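Local coordinates for neutral ceramidase (Pseudomonas aeruginosa, PDB 2ZWS), which hydrolyses the N-acyl linkage of ceramides to give sphingosine and a free fatty acid, and also runs the reverse synthesis, using one zinc ion per subunit, at residues A[39-44]-A[60-65]; A[92-97]-A[440-445]. All blocks are in the same frame, centred on the assembly; numbering follows the deposited sequence.

Contact 1. Residues A[39-44]-A[60-65]; sequences RQWARA and NTDLGM. With FMT (formic acid), chain E.
Arg-43 reaches along the hairpin to the carboxylate of Asp-62, its chain extended from CG to NE so that the guanidinium arrives beyond the last paired residues. NH1 forms a salt bridge to OD2 of Asp-62 at 3.0 Å; OD2 lies at the guanidinium edge, near its plane, and is met on the syn side but well out of the carboxylate plane, with the two planes turned 71° apart. The anti side of the same oxygen takes the backbone N of Trp-41 at 2.9 Å. Asp-62 CG stands beside its own backbone N (chi1 -69°), which turns the carboxylate back to the backbone N of Trp-41, with OD2 at the edge of the indole, while Asp-62 N donates to Trp-41 O (2.9 Å). Beyond this loop the strands pair antiparallel: Arg-43 and Asn-60 exchange two backbone bonds, and on the opposite face Ala-42 CB meets Thr-61 CG2 at 4.1 Å. A water accepts from Arg-43 NH1 at 2.8 Å, and Asn-60 ND2 donates to O2 of a formic acid, probably from the crystallisation liquor, at 2.8 Å. Two donors thus grip one buried Asp-62 oxygen at the centre of an inverse gamma turn, and Arg-43, whose NE pairs with Glu-228, is held between two acids.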
loop_
_atom_site.group_PDB
_atom_site.type_symbol
_atom_site.label_atom_id
_atom_site.label_comp_id
_atom_site.label_asym_id
_atom_site.label_seq_id
_atom_site.Cartn_x
_atom_site.Cartn_y
_atom_site.Cartn_z
ATOM N N ARG A 39 3.337 -6.409 -10.108
ATOM C CA ARG A 39 4.103 -6.488 -8.873
ATOM C C ARG A 39 3.790 -5.310 -7.945
ATOM O O ARG A 39 3.180 -4.311 -8.354
ATOM C CB ARG A 39 5.606 -6.557 -9.160
ATOM C CG ARG A 39 6.010 -7.960 -9.665
ATOM C CD ARG A 39 7.561 -8.186 -9.686
ATOM N NE ARG A 39 7.781 -9.600 -10.025
ATOM C CZ ARG A 39 8.219 -10.547 -9.193
ATOM N NH1 ARG A 39 8.663 -10.259 -7.973
ATOM N NH2 ARG A 39 8.258 -11.807 -9.621
ATOM N N GLN A 40 4.226 -5.458 -6.696
ATOM C CA GLN A 40 4.126 -4.434 -5.670
ATOM C C GLN A 40 5.475 -3.745 -5.501
ATOM O O GLN A 40 6.526 -4.425 -5.453
ATOM C CB GLN A 40 3.756 -5.106 -4.343
ATOM C CG GLN A 40 2.406 -5.844 -4.397
ATOM C CD GLN A 40 2.179 -6.653 -3.147
ATOM O OE1 GLN A 40 1.534 -6.184 -2.210
ATOM N NE2 GLN A 40 2.747 -7.810 -3.092
ATOM N N TRP A 41 5.453 -2.415 -5.366
ATOM C CA TRP A 41 6.695 -1.620 -5.302
ATOM C C TRP A 41 6.676 -0.676 -4.112
ATOM O O TRP A 41 5.585 -0.228 -3.635
ATOM C CB TRP A 41 6.868 -0.773 -6.587
ATOM C CG TRP A 41 6.875 -1.674 -7.801
ATOM C CD1 TRP A 41 5.798 -2.064 -8.555
ATOM C CD2 TRP A 41 8.026 -2.320 -8.370
ATOM N NE1 TRP A 41 6.208 -2.926 -9.558
ATOM C CE2 TRP A 41 7.570 -3.104 -9.461
ATOM C CE3 TRP A 41 9.386 -2.322 -8.055
ATOM C CZ2 TRP A 41 8.435 -3.868 -10.237
ATOM C CZ3 TRP A 41 10.247 -3.082 -8.826
ATOM C CH2 TRP A 41 9.771 -3.855 -9.900
ATOM N N ALA A 42 7.879 -0.425 -3.591
ATOM C CA ALA A 42 8.132 0.703 -2.711
ATOM C C ALA A 42 8.739 1.810 -3.572
ATOM O O ALA A 42 9.682 1.571 -4.328
ATOM C CB ALA A 42 9.119 0.323 -1.621
ATOM N N ARG A 43 8.188 3.005 -3.444
ATOM C CA ARG A 43 8.651 4.173 -4.221
ATOM C C ARG A 43 9.119 5.198 -3.205
ATOM O O ARG A 43 8.322 5.679 -2.383
ATOM C CB ARG A 43 7.482 4.723 -5.057
ATOM C CG ARG A 43 7.143 3.853 -6.273
ATOM C CD ARG A 43 5.890 4.338 -7.020
ATOM N NE ARG A 43 5.645 3.578 -8.248
ATOM C CZ ARG A 43 4.922 2.458 -8.302
ATOM N NH1 ARG A 43 4.364 1.989 -7.191
ATOM N NH2 ARG A 43 4.745 1.805 -9.461
ATOM N N ALA A 44 10.407 5.501 -3.231
ATOM C CA ALA A 44 11.052 6.351 -2.224
ATOM C C ALA A 44 11.425 7.691 -2.796
ATOM O O ALA A 44 11.950 7.772 -3.935
ATOM C CB ALA A 44 12.309 5.677 -1.683
ATOM N N ASN A 60 6.225 5.473 -0.383
ATOM C CA ASN A 60 4.868 4.951 -0.514
ATOM C C ASN A 60 4.932 3.521 -1.071
ATOM O O ASN A 60 5.722 3.238 -1.976
ATOM C CB ASN A 60 3.986 5.839 -1.422
ATOM C CG ASN A 60 2.501 5.567 -1.250
ATOM O OD1 ASN A 60 1.971 5.525 -0.132
ATOM N ND2 ASN A 60 1.824 5.444 -2.362
ATOM N N THR A 61 4.163 2.612 -0.471
ATOM C CA THR A 61 4.258 1.193 -0.771
ATOM C C THR A 61 2.934 0.623 -1.305
ATOM O O THR A 61 1.826 0.981 -0.828
ATOM C CB THR A 61 4.667 0.389 0.505
ATOM O OG1 THR A 61 3.645 0.525 1.520
ATOM C CG2 THR A 61 6.066 0.855 1.036
ATOM N N ASP A 62 3.056 -0.285 -2.275
ATOM C CA ASP A 62 1.903 -0.995 -2.822
ATOM C C ASP A 62 1.447 -2.147 -1.877
ATOM O O ASP A 62 1.518 -3.328 -2.246
ATOM C CB ASP A 62 2.229 -1.558 -4.217
ATOM C CG ASP A 62 2.407 -0.492 -5.295
ATOM O OD1 ASP A 62 1.610 0.468 -5.361
ATOM O OD2 ASP A 62 3.310 -0.664 -6.147
ATOM N N LEU A 63 0.977 -1.772 -0.692
ATOM C CA LEU A 63 0.601 -2.715 0.366
ATOM C C LEU A 63 -0.745 -2.317 0.943
ATOM O O LEU A 63 -1.172 -1.163 0.808
ATOM C CB LEU A 63 1.626 -2.681 1.520
ATOM C CG LEU A 63 3.049 -3.084 1.114
ATOM C CD1 LEU A 63 4.010 -2.836 2.237
ATOM C CD2 LEU A 63 3.066 -4.560 0.698
ATOM N N GLY A 64 -1.402 -3.244 1.650
ATOM C CA GLY A 64 -2.644 -2.922 2.349
ATOM C C GLY A 64 -2.402 -1.902 3.439
ATOM O O GLY A 64 -3.235 -1.022 3.691
ATOM N N MET A 65 -1.237 -2.005 4.082
ATOM C CA MET A 65 -0.899 -1.071 5.146
ATOM C C MET A 65 0.568 -1.216 5.484
ATOM O O MET A 65 1.240 -2.140 4.991
ATOM C CB MET A 65 -1.783 -1.284 6.372
ATOM C CG MET A 65 -1.938 -2.693 6.781
ATOM S SD MET A 65 -3.165 -3.740 5.878
ATOM C CE MET A 65 -4.742 -3.022 6.285
HETATM C C FMT E . 1.467 4.255 -5.857
HETATM O O1 FMT E . 1.115 3.141 -6.369
HETATM O O2 FMT E . 2.355 4.539 -4.992
HETATM O O HOH W 1 4.456 2.504 -4.429
#

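Contact 2. Residues A[92-97]-A[440-445]. With ZN (zinc ion), chain B; FMT (formic acid), chain D.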
loop_
_atom_site.group_PDB
_atom_site.type_symbol
_atom_site.label_atom_id
_atom_site.label_comp_id
_atom_site.label_asym_id
_atom_site.label_seq_id
_atom_site.Cartn_x
_atom_site.Cartn_y
_atom_site.Cartn_z
ATOM N N MET A 92 9.343 8.434 6.570
ATOM C CA MET A 92 7.891 8.189 6.617
ATOM C C MET A 92 7.557 7.074 5.650
ATOM O O MET A 92 7.920 7.140 4.490
ATOM C CB MET A 92 7.089 9.454 6.242
ATOM C CG MET A 92 5.587 9.280 6.378
ATOM S SD MET A 92 4.651 10.773 5.967
ATOM C CE MET A 92 5.215 11.909 7.251
ATOM N N LEU A 93 6.831 6.070 6.146
ATOM C CA LEU A 93 6.417 4.938 5.310
ATOM C C LEU A 93 4.911 4.948 5.215
ATOM O O LEU A 93 4.254 5.054 6.240
ATOM C CB LEU A 93 6.870 3.615 5.953
ATOM C CG LEU A 93 8.343 3.455 6.329
ATOM C CD1 LEU A 93 8.562 2.055 6.903
ATOM C CD2 LEU A 93 9.295 3.688 5.146
ATOM N N ALA A 94 4.350 4.889 4.015
ATOM C CA ALA A 94 2.903 4.903 3.846
ATOM C C ALA A 94 2.498 3.842 2.841
ATOM O O ALA A 94 3.339 3.299 2.115
ATOM C CB ALA A 94 2.465 6.263 3.406
ATOM N N ALA A 95 1.218 3.502 2.834
ATOM C CA ALA A 95 0.717 2.455 1.946
ATOM C C ALA A 95 -0.460 2.954 1.104
ATOM O O ALA A 95 -1.229 3.842 1.530
ATOM C CB ALA A 95 0.248 1.300 2.803
ATOM N N THR A 96 -0.632 2.308 -0.046
ATOM C CA THR A 96 -1.716 2.639 -0.970
ATOM C C THR A 96 -3.055 1.991 -0.545
ATOM O O THR A 96 -4.127 2.371 -1.066
ATOM C CB THR A 96 -1.440 2.070 -2.372
ATOM O OG1 THR A 96 -1.318 0.636 -2.263
ATOM C CG2 THR A 96 -0.222 2.722 -3.022
ATOM N N HIS A 97 -2.982 0.983 0.331
ATOM C CA HIS A 97 -4.182 0.253 0.806
ATOM C C HIS A 97 -4.778 -0.652 -0.267
ATOM O O HIS A 97 -5.981 -0.923 -0.289
ATOM C CB HIS A 97 -5.214 1.210 1.382
ATOM C CG HIS A 97 -6.207 0.577 2.295
ATOM N ND1 HIS A 97 -5.870 -0.390 3.219
ATOM C CD2 HIS A 97 -7.516 0.882 2.516
ATOM C CE1 HIS A 97 -6.955 -0.699 3.927
ATOM N NE2 HIS A 97 -7.961 0.067 3.528
ATOM N N GLY A 440 -2.939 9.193 5.652
ATOM C CA GLY A 440 -3.319 8.022 6.471
ATOM C C GLY A 440 -2.501 6.807 6.041
ATOM O O GLY A 440 -1.710 6.884 5.084
ATOM N N TYR A 441 -2.691 5.685 6.730
ATOM C CA TYR A 441 -1.989 4.431 6.405
ATOM C C TYR A 441 -0.466 4.587 6.491
ATOM O O TYR A 441 0.265 3.967 5.716
ATOM C CB TYR A 441 -2.348 3.916 5.004
ATOM C CG TYR A 441 -3.835 3.866 4.740
ATOM C CD1 TYR A 441 -4.578 2.736 5.076
ATOM C CD2 TYR A 441 -4.504 4.961 4.182
ATOM C CE1 TYR A 441 -5.976 2.687 4.841
ATOM C CE2 TYR A 441 -5.881 4.939 3.949
ATOM C CZ TYR A 441 -6.612 3.805 4.292
ATOM O OH TYR A 441 -7.955 3.828 4.057
ATOM N N ALA A 442 0.011 5.390 7.441
ATOM C CA ALA A 442 1.470 5.626 7.561
ATOM C C ALA A 442 2.065 5.079 8.864
ATOM O O ALA A 442 1.500 5.299 9.959
ATOM C CB ALA A 442 1.795 7.121 7.444
ATOM N N ASN A 443 3.196 4.370 8.734
ATOM C CA ASN A 443 4.058 3.946 9.839
ATOM C C ASN A 443 3.542 2.836 10.758
ATOM O O ASN A 443 4.359 2.133 11.361
ATOM C CB ASN A 443 4.557 5.133 10.674
ATOM C CG ASN A 443 5.350 6.150 9.861
ATOM O OD1 ASN A 443 5.241 7.370 10.115
ATOM N ND2 ASN A 443 6.178 5.679 8.947
ATOM N N ALA A 444 2.223 2.686 10.883
ATOM C CA ALA A 444 1.616 1.537 11.581
ATOM C C ALA A 444 0.197 1.431 11.082
ATOM O O ALA A 444 -0.233 2.250 10.254
ATOM C CB ALA A 444 1.654 1.716 13.095
ATOM N N TYR A 445 -0.536 0.446 11.584
ATOM C CA TYR A 445 -1.946 0.343 11.224
ATOM C C TYR A 445 -2.767 0.018 12.442
ATOM O O TYR A 445 -2.559 -1.002 13.085
ATOM C CB TYR A 445 -2.128 -0.732 10.155
ATOM C CG TYR A 445 -3.556 -0.838 9.715
ATOM C CD1 TYR A 445 -4.108 0.068 8.797
ATOM C CD2 TYR A 445 -4.377 -1.824 10.256
ATOM C CE1 TYR A 445 -5.472 -0.028 8.428
ATOM C CE2 TYR A 445 -5.699 -1.948 9.871
ATOM C CZ TYR A 445 -6.256 -1.043 8.972
ATOM O OH TYR A 445 -7.566 -1.155 8.605
HETATM ZN ZN ZN B . -9.863 0.158 4.566
HETATM C C FMT D . 0.209 -2.823 13.188
HETATM O O1 FMT D . 0.764 -1.739 12.881
HETATM O O2 FMT D . 0.798 -3.926 13.218
HETATM O O HOH W 2 -10.122 -1.906 4.185
#
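The imidazole of His-97 carries Tyr-441 CE1 over the centre of one face, 3.2 Å above the ring plane, and at its edge NE2 binds the zinc ion at 2.2 Å. On the phenol ring, His-97 CB lies over one face, displaced toward the rim, in a CH-pi contact 4.1 Å from the ring centroid. The two rings are oblique, with planes 34° apart, and CE1 of Tyr-441 comes to 3.3 Å from CG of His-97. His-97 CG is anti to its backbone N (chi1 -160°), which carries the imidazole off the end of the strand and across the tyrosine. ND1 is hydrogen-bonded to a carbonyl of the loop after strand 55-61, so both ring nitrogens are engaged and the rotation of the imidazole is fixed.

Away from the zinc the loop 440-445 runs beside the end of strand 91-95. Asn-443 N donates to Leu-93 O (2.8 Å), and Ala-95 N makes a weak bond to Tyr-441 O at 3.1 Å. Between them Ala-94 and Ala-442 come together in a single backbone bridge, their CB atoms 4.2 Å apart, and the small side chains allow this close approach.

A water 2.1 Å from the zinc joins His-97, His-204, Glu-411 and Tyr-448 in the coordination shell. The hydroxyls of Tyr-441 and Tyr-445 both hydrogen-bond to Glu-411, one at each carboxylate oxygen, while Tyr-445 N donates to a bound formic acid that also meets Gln-68 and Ser-106. The loop therefore supplies second-shell support to two zinc ligands: Tyr-441 covers a face of His-97 and, with Tyr-445, helps to position Glu-411, tying metal geometry to a loop that also carries an inferred substrate-binding residue.

Contacts 1 and 2 lie 10 Å apart between centres and meet in one sheet, where strand 55-61 of contact 1 runs parallel to strand 91-95 of contact 2. Thr-61 N lies 2.8 Å from Ala-94 O, a probable hydrogen bond between the neighbouring strands. Further on, the loop after strand 55-61 brings Gly-64 O within 2.8 Å of His-97 ND1, so contact 1 provides the second-shell acceptor for a zinc ligand of contact 2. Asn-60, inferred to bind substrate, packs its ND2 3.5 Å from Thr-96 CG2. The side chain of Leu-63 is about 12 Å from the zinc ion, whereas the side chain of Arg-39, at the other end of contact 1, is about 7 Å from the magnesium ion.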